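Local atomic coordinates of Mec-8 protein (Caenorhabditis elegans, PDB entry 6DG0), a protein that probably binds RNA in the nucleus through RNA recognition motifs, the C-terminal one of which can hold a short DNA strand. Residues T5-T19 and T67-N81. The protein carries 2 engineered substitutions. Residues are numbered along the deposited sequence; the frame is centred on the assembly and turned at random.
Sequences TLFVANLSAEVNEDT and TANDRGGLRIEYARN. With nucleotides of chain D.
Phe7 and Glu77 form a hydrogen-bonded antiparallel pair, Phe7 N to Glu77 O at 2.6 Å and Glu77 N back to Phe7 O; Ala9 and Arg75 repeat the pattern. Between these pairs the side chains of Val8 and Ile76 lie alongside each other on the buried face, Val8 CG2 4.1 Å from Ile76 CG1, and both reach Phe24 of helix 17-24. This is the pairing of the first and last strands in an RNA recognition motif, whose helices cover that face while the other receives DA1, DG2 and DC3, all of chain D. There a chi1 of 168° swings Phe7 CG away from the backbone N, laying the ring against the DC3 cytosine, whose C6 stands 3.3 Å above the ring centre. Replacing Phe7 with an alanine would probably leave this base without its stacking platform on the sheet side, with the Arg80 guanidinium on its other face and the bonds at its edge still in place. Glu77 reads two bases: OE1 accepts from DC3 N4 at 2.8 Å, OE2 from DG2 N1 at 2.7 Å. The Arg75 guanidinium is sandwiched: DA1 C6 lies 3.2 Å above its centre, Asn10 CB equally far off the opposite face but toward the rim, while NE and NH2 donate to DG2 O6 and N7. Buried beside it, Asn10 OD1 is gripped from opposite faces of its amide plane by the backbone N-H groups of Asn69 and Asp70. Away from the sheet the contact loosens: partly exposed Val15 and Thr67 meet through their CG2 methyls at 3.6 Å, and solvent-exposed Thr19 brings its CG2 no nearer to Thr67 CG2 than 4.2 Å.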
loop_
_atom_site.group_PDB
_atom_site.type_symbol
_atom_site.label_atom_id
_atom_site.label_comp_id
_atom_site.label_asym_id
_atom_site.label_seq_id
_atom_site.Cartn_x
_atom_site.Cartn_y
_atom_site.Cartn_z
ATOM N N THR A 5 -4.460 -4.042 7.308
ATOM C CA THR A 5 -4.030 -2.888 6.527
ATOM C C THR A 5 -2.506 -2.744 6.488
ATOM O O THR A 5 -1.832 -2.928 7.502
ATOM C CB THR A 5 -4.640 -1.588 7.098
ATOM O OG1 THR A 5 -6.069 -1.671 7.068
ATOM C CG2 THR A 5 -4.195 -0.374 6.294
ATOM N N LEU A 6 -1.976 -2.403 5.318
ATOM C CA LEU A 6 -0.547 -2.151 5.156
ATOM C C LEU A 6 -0.258 -0.658 5.016
ATOM O O LEU A 6 -1.104 0.105 4.550
ATOM C CB LEU A 6 -0.000 -2.900 3.937
ATOM C CG LEU A 6 -0.057 -4.429 3.947
ATOM C CD1 LEU A 6 0.405 -4.988 2.609
ATOM C CD2 LEU A 6 0.785 -4.986 5.086
ATOM N N PHE A 7 0.937 -0.247 5.434
ATOM C CA PHE A 7 1.401 1.125 5.238
ATOM C C PHE A 7 2.465 1.178 4.141
ATOM O O PHE A 7 3.438 0.429 4.180
ATOM C CB PHE A 7 1.949 1.701 6.548
ATOM C CG PHE A 7 2.707 2.989 6.377
ATOM C CD1 PHE A 7 2.034 4.193 6.245
ATOM C CD2 PHE A 7 4.094 3.000 6.365
ATOM C CE1 PHE A 7 2.727 5.380 6.085
ATOM C CE2 PHE A 7 4.791 4.183 6.210
ATOM C CZ PHE A 7 4.107 5.375 6.071
ATOM N N VAL A 8 2.285 2.072 3.173
ATOM C CA VAL A 8 3.218 2.185 2.053
ATOM C C VAL A 8 3.843 3.576 1.944
ATOM O O VAL A 8 3.143 4.578 1.839
ATOM C CB VAL A 8 2.526 1.844 0.717
ATOM C CG1 VAL A 8 3.526 1.886 -0.429
ATOM C CG2 VAL A 8 1.860 0.476 0.800
ATOM N N ALA A 9 5.172 3.614 1.959
ATOM C CA ALA A 9 5.942 4.854 1.865
ATOM C C ALA A 9 6.783 4.861 0.591
ATOM O O ALA A 9 6.711 3.921 -0.201
ATOM C CB ALA A 9 6.825 5.029 3.092
ATOM N N ASN A 10 7.537 5.938 0.378
ATOM C CA ASN A 10 8.367 6.096 -0.818
ATOM C C ASN A 10 7.530 6.154 -2.098
ATOM O O ASN A 10 7.775 5.430 -3.065
ATOM C CB ASN A 10 9.415 4.970 -0.877
ATOM C CG ASN A 10 10.469 5.200 -1.940
ATOM O OD1 ASN A 10 10.596 6.298 -2.465
ATOM N ND2 ASN A 10 11.280 4.186 -2.203
ATOM N N LEU A 11 6.511 7.008 -2.064
ATOM C CA LEU A 11 5.623 7.215 -3.201
ATOM C C LEU A 11 5.777 8.603 -3.826
ATOM O O LEU A 11 5.855 9.607 -3.118
ATOM C CB LEU A 11 4.166 7.012 -2.782
ATOM C CG LEU A 11 3.614 5.589 -2.697
ATOM C CD1 LEU A 11 2.250 5.604 -2.024
ATOM C CD2 LEU A 11 3.528 4.975 -4.085
ATOM N N SER A 12 5.791 8.655 -5.154
ATOM C CA SER A 12 5.861 9.923 -5.874
ATOM C C SER A 12 4.531 10.656 -5.721
ATOM O O SER A 12 3.508 10.036 -5.435
ATOM C CB SER A 12 6.199 9.702 -7.350
ATOM O OG SER A 12 5.147 9.036 -8.023
ATOM N N ALA A 13 4.544 11.973 -5.891
ATOM C CA ALA A 13 3.329 12.762 -5.712
ATOM C C ALA A 13 2.458 12.751 -6.966
ATOM O O ALA A 13 1.340 13.269 -6.959
ATOM C CB ALA A 13 3.679 14.190 -5.326
ATOM N N GLU A 14 2.971 12.156 -8.038
ATOM C CA GLU A 14 2.256 12.141 -9.310
ATOM C C GLU A 14 1.555 10.811 -9.574
ATOM O O GLU A 14 0.834 10.677 -10.563
ATOM C CB GLU A 14 3.208 12.445 -10.472
ATOM C CG GLU A 14 3.777 13.857 -10.480
ATOM C CD GLU A 14 5.063 13.976 -9.688
ATOM O OE1 GLU A 14 5.615 12.932 -9.281
ATOM O OE2 GLU A 14 5.527 15.118 -9.479
ATOM N N VAL A 15 1.762 9.828 -8.700
ATOM C CA VAL A 15 1.178 8.508 -8.922
ATOM C C VAL A 15 -0.342 8.504 -8.737
ATOM O O VAL A 15 -0.880 9.071 -7.784
ATOM C CB VAL A 15 1.819 7.437 -8.000
ATOM C CG1 VAL A 15 1.623 7.775 -6.532
ATOM C CG2 VAL A 15 1.256 6.056 -8.312
ATOM N N ASN A 16 -1.016 7.873 -9.692
ATOM C CA ASN A 16 -2.466 7.689 -9.685
ATOM C C ASN A 16 -2.968 6.679 -8.662
ATOM O O ASN A 16 -2.220 5.816 -8.202
ATOM C CB ASN A 16 -2.949 7.270 -11.074
ATOM C CG ASN A 16 -3.004 8.427 -12.040
ATOM O OD1 ASN A 16 -2.514 8.336 -13.162
ATOM N ND2 ASN A 16 -3.606 9.528 -11.608
ATOM N N GLU A 17 -4.238 6.812 -8.293
ATOM C CA GLU A 17 -4.872 5.861 -7.394
ATOM C C GLU A 17 -5.105 4.561 -8.159
ATOM O O GLU A 17 -4.954 3.468 -7.612
ATOM C CB GLU A 17 -6.198 6.404 -6.862
ATOM C CG GLU A 17 -6.832 5.534 -5.795
ATOM C CD GLU A 17 -7.986 6.217 -5.087
ATOM O OE1 GLU A 17 -8.306 7.374 -5.436
ATOM O OE2 GLU A 17 -8.582 5.586 -4.188
ATOM N N ASP A 18 -5.475 4.696 -9.431
ATOM C CA ASP A 18 -5.670 3.549 -10.314
ATOM C C ASP A 18 -4.363 2.809 -10.576
ATOM O O ASP A 18 -4.337 1.579 -10.610
ATOM C CB ASP A 18 -6.282 3.989 -11.645
ATOM C CG ASP A 18 -7.777 4.216 -11.557
ATOM O OD1 ASP A 18 -8.417 3.644 -10.648
ATOM O OD2 ASP A 18 -8.313 4.964 -12.400
ATOM N N THR A 19 -3.286 3.566 -10.761
ATOM C CA THR A 19 -1.966 2.984 -10.980
ATOM C C THR A 19 -1.549 2.140 -9.789
ATOM O O THR A 19 -1.099 1.004 -9.943
ATOM C CB THR A 19 -0.899 4.070 -11.212
ATOM O OG1 THR A 19 -1.252 4.857 -12.355
ATOM C CG2 THR A 19 0.471 3.444 -11.426
ATOM N N THR A 67 7.071 4.323 -9.198
ATOM C CA THR A 67 6.105 5.145 -8.476
ATOM C C THR A 67 6.728 5.732 -7.207
ATOM O O THR A 67 6.019 6.156 -6.298
ATOM C CB THR A 67 4.844 4.331 -8.122
ATOM O OG1 THR A 67 5.231 3.093 -7.513
ATOM C CG2 THR A 67 4.038 4.032 -9.378
ATOM N N ALA A 68 8.059 5.731 -7.153
ATOM C CA ALA A 68 8.807 6.118 -5.949
ATOM C C ALA A 68 9.588 7.437 -6.035
ATOM O O ALA A 68 9.756 7.998 -7.120
ATOM C CB ALA A 68 9.771 5.002 -5.585
ATOM N N ASN A 69 10.065 7.924 -4.885
ATOM C CA ASN A 69 10.983 9.068 -4.866
ATOM C C ASN A 69 12.406 8.558 -4.590
ATOM O O ASN A 69 13.284 8.726 -5.421
ATOM C CB ASN A 69 10.545 10.162 -3.867
ATOM C CG ASN A 69 9.995 9.603 -2.581
ATOM O OD1 ASN A 69 10.680 8.881 -1.859
ATOM N ND2 ASN A 69 8.731 9.882 -2.318
ATOM N N ASP A 70 12.630 7.954 -3.419
ATOM C CA ASP A 70 13.968 7.528 -2.998
ATOM C C ASP A 70 14.366 6.197 -3.659
ATOM O O ASP A 70 13.534 5.529 -4.278
ATOM C CB ASP A 70 14.052 7.400 -1.472
ATOM C CG ASP A 70 13.810 8.716 -0.766
ATOM O OD1 ASP A 70 13.883 9.772 -1.430
ATOM O OD2 ASP A 70 13.559 8.702 0.455
ATOM N N ARG A 71 15.643 5.832 -3.547
ATOM C CA ARG A 71 16.139 4.552 -4.059
ATOM C C ARG A 71 15.712 3.441 -3.109
ATOM O O ARG A 71 15.559 3.676 -1.915
ATOM C CB ARG A 71 17.665 4.562 -4.185
ATOM C CG ARG A 71 18.200 4.789 -5.587
ATOM C CD ARG A 71 19.502 5.587 -5.556
ATOM N NE ARG A 71 20.664 4.740 -5.287
ATOM C CZ ARG A 71 21.878 5.205 -5.002
ATOM N NH1 ARG A 71 22.879 4.364 -4.772
ATOM N NH2 ARG A 71 22.094 6.512 -4.953
ATOM N N GLY A 72 15.522 2.230 -3.615
ATOM C CA GLY A 72 15.005 1.193 -2.745
ATOM C C GLY A 72 13.633 0.703 -3.159
ATOM O O GLY A 72 13.255 -0.426 -2.848
ATOM N N GLY A 73 12.878 1.555 -3.846
ATOM C CA GLY A 73 11.546 1.189 -4.287
ATOM C C GLY A 73 10.579 1.396 -3.144
ATOM O O GLY A 73 10.910 2.069 -2.173
ATOM N N LEU A 74 9.400 0.796 -3.237
ATOM C CA LEU A 74 8.364 1.000 -2.232
ATOM C C LEU A 74 8.772 0.461 -0.863
ATOM O O LEU A 74 9.321 -0.634 -0.758
ATOM C CB LEU A 74 7.063 0.332 -2.675
ATOM C CG LEU A 74 6.332 0.940 -3.873
ATOM C CD1 LEU A 74 5.009 0.226 -4.099
ATOM C CD2 LEU A 74 6.126 2.440 -3.694
ATOM N N ARG A 75 8.498 1.235 0.184
ATOM C CA ARG A 75 8.739 0.772 1.546
ATOM C C ARG A 75 7.408 0.492 2.235
ATOM O O ARG A 75 6.610 1.399 2.473
ATOM C CB ARG A 75 9.556 1.791 2.347
ATOM C CG ARG A 75 10.975 1.986 1.835
ATOM C CD ARG A 75 11.769 2.962 2.697
ATOM N NE ARG A 75 11.095 4.244 2.880
ATOM C CZ ARG A 75 11.266 5.298 2.088
ATOM N NH1 ARG A 75 12.099 5.231 1.058
ATOM N NH2 ARG A 75 10.619 6.428 2.336
ATOM N N ILE A 76 7.181 -0.778 2.555
ATOM C CA ILE A 76 5.908 -1.213 3.113
ATOM C C ILE A 76 6.033 -1.760 4.531
ATOM O O ILE A 76 6.921 -2.562 4.824
ATOM C CB ILE A 76 5.259 -2.294 2.226
ATOM C CG1 ILE A 76 5.249 -1.850 0.760
ATOM C CG2 ILE A 76 3.850 -2.614 2.707
ATOM C CD1 ILE A 76 4.611 -2.856 -0.179
ATOM N N GLU A 77 5.133 -1.319 5.405
ATOM C CA GLU A 77 5.050 -1.827 6.770
ATOM C C GLU A 77 3.616 -2.227 7.085
ATOM O O GLU A 77 2.692 -1.872 6.353
ATOM C CB GLU A 77 5.520 -0.779 7.779
ATOM C CG GLU A 77 6.894 -0.204 7.519
ATOM C CD GLU A 77 7.226 0.928 8.469
ATOM O OE1 GLU A 77 6.387 1.238 9.345
ATOM O OE2 GLU A 77 8.322 1.512 8.340
ATOM N N TYR A 78 3.432 -2.967 8.174
ATOM C CA TYR A 78 2.099 -3.144 8.730
ATOM C C TYR A 78 1.624 -1.797 9.259
ATOM O O TYR A 78 2.380 -1.093 9.932
ATOM C CB TYR A 78 2.084 -4.181 9.858
ATOM C CG TYR A 78 2.331 -5.613 9.433
ATOM C CD1 TYR A 78 1.407 -6.303 8.656
ATOM C CD2 TYR A 78 3.469 -6.292 9.851
ATOM C CE1 TYR A 78 1.628 -7.617 8.281
ATOM C CE2 TYR A 78 3.695 -7.603 9.487
ATOM C CZ TYR A 78 2.774 -8.262 8.701
ATOM O OH TYR A 78 2.999 -9.569 8.335
ATOM N N ALA A 79 0.380 -1.432 8.963
ATOM C CA ALA A 79 -0.184 -0.202 9.507
ATOM C C ALA A 79 -0.383 -0.359 11.009
ATOM O O ALA A 79 -0.591 -1.469 11.501
ATOM C CB ALA A 79 -1.497 0.142 8.822
ATOM N N ARG A 80 -0.315 0.748 11.739
ATOM C CA ARG A 80 -0.441 0.694 13.190
ATOM C C ARG A 80 -1.886 0.430 13.582
ATOM O O ARG A 80 -2.165 -0.173 14.619
ATOM C CB ARG A 80 0.070 1.987 13.827
ATOM C CG ARG A 80 1.566 2.198 13.661
ATOM C CD ARG A 80 2.055 3.391 14.466
ATOM N NE ARG A 80 3.434 3.743 14.142
ATOM C CZ ARG A 80 3.780 4.783 13.391
ATOM N NH1 ARG A 80 2.845 5.576 12.884
ATOM N NH2 ARG A 80 5.059 5.029 13.145
ATOM N N ASN A 81 -2.803 0.889 12.740
ATOM C CA ASN A 81 -4.221 0.705 12.987
ATOM C C ASN A 81 -4.904 0.157 11.745
ATOM O O ASN A 81 -4.446 0.384 10.625
ATOM C CB ASN A 81 -4.873 2.023 13.404
ATOM C CG ASN A 81 -4.208 2.645 14.613
ATOM O OD1 ASN A 81 -3.389 3.554 14.481
ATOM N ND2 ASN A 81 -4.559 2.163 15.799
ATOM P P DC D 3 4.317 9.021 10.772
ATOM O OP1 DC D 3 3.406 10.054 11.309
ATOM O OP2 DC D 3 4.963 8.058 11.691
ATOM O "O5'" DC D 3 3.544 8.177 9.653
ATOM C "C5'" DC D 3 2.745 8.844 8.675
ATOM C "C4'" DC D 3 1.310 8.335 8.696
ATOM O "O4'" DC D 3 1.298 6.914 8.398
ATOM C "C3'" DC D 3 0.577 8.484 10.025
ATOM O "O3'" DC D 3 -0.806 8.703 9.787
ATOM C "C2'" DC D 3 0.816 7.134 10.692
ATOM C "C1'" DC D 3 0.779 6.191 9.497
ATOM N N1 DC D 3 1.604 4.968 9.684
ATOM C C2 DC D 3 0.988 3.769 10.052
ATOM O O2 DC D 3 -0.238 3.748 10.215
ATOM N N3 DC D 3 1.753 2.662 10.220
ATOM C C4 DC D 3 3.073 2.728 10.036
ATOM N N4 DC D 3 3.784 1.610 10.213
ATOM C C5 DC D 3 3.720 3.942 9.664
ATOM C C6 DC D 3 2.956 5.028 9.501
ATOM P P DG D 2 9.418 7.389 12.246
ATOM O OP1 DG D 2 9.387 8.368 13.355
ATOM O OP2 DG D 2 9.011 5.987 12.485
ATOM O "O5'" DG D 2 8.533 7.998 11.066
ATOM C "C5'" DG D 2 8.580 9.396 10.810
ATOM C "C4'" DG D 2 7.856 9.727 9.525
ATOM O "O4'" DG D 2 8.652 9.287 8.418
ATOM C "C3'" DG D 2 6.530 9.017 9.344
ATOM O "O3'" DG D 2 5.485 9.772 9.961
ATOM C "C2'" DG D 2 6.372 8.966 7.817
ATOM C "C1'" DG D 2 7.817 9.090 7.301
ATOM N N9 DG D 2 8.301 7.918 6.570
ATOM C C8 DG D 2 8.898 7.912 5.334
ATOM N N7 DG D 2 9.243 6.722 4.927
ATOM C C5 DG D 2 8.858 5.882 5.962
ATOM C C6 DG D 2 8.977 4.477 6.086
ATOM O O6 DG D 2 9.464 3.674 5.278
ATOM N N1 DG D 2 8.460 4.021 7.295
ATOM C C2 DG D 2 7.898 4.821 8.262
ATOM N N2 DG D 2 7.452 4.198 9.363
ATOM N N3 DG D 2 7.780 6.139 8.159
ATOM C C4 DG D 2 8.279 6.600 6.986
ATOM O "O5'" DA D 1 12.988 4.043 10.558
ATOM C "C5'" DA D 1 13.804 5.203 10.692
ATOM C "C4'" DA D 1 12.961 6.467 10.824
ATOM O "O4'" DA D 1 13.068 7.243 9.614
ATOM C "C3'" DA D 1 11.472 6.257 11.020
ATOM O "O3'" DA D 1 10.921 7.404 11.674
ATOM C "C2'" DA D 1 10.975 6.115 9.575
ATOM C "C1'" DA D 1 11.943 7.012 8.787
ATOM N N9 DA D 1 12.454 6.390 7.567
ATOM C C8 DA D 1 12.925 5.112 7.436
ATOM N N7 DA D 1 13.356 4.826 6.232
ATOM C C5 DA D 1 13.174 6.003 5.526
ATOM C C6 DA D 1 13.440 6.353 4.188
ATOM N N6 DA D 1 13.970 5.507 3.300
ATOM N N1 DA D 1 13.138 7.608 3.798
ATOM C C2 DA D 1 12.611 8.451 4.693
ATOM N N3 DA D 1 12.319 8.238 5.977
ATOM C C4 DA D 1 12.628 6.981 6.334
#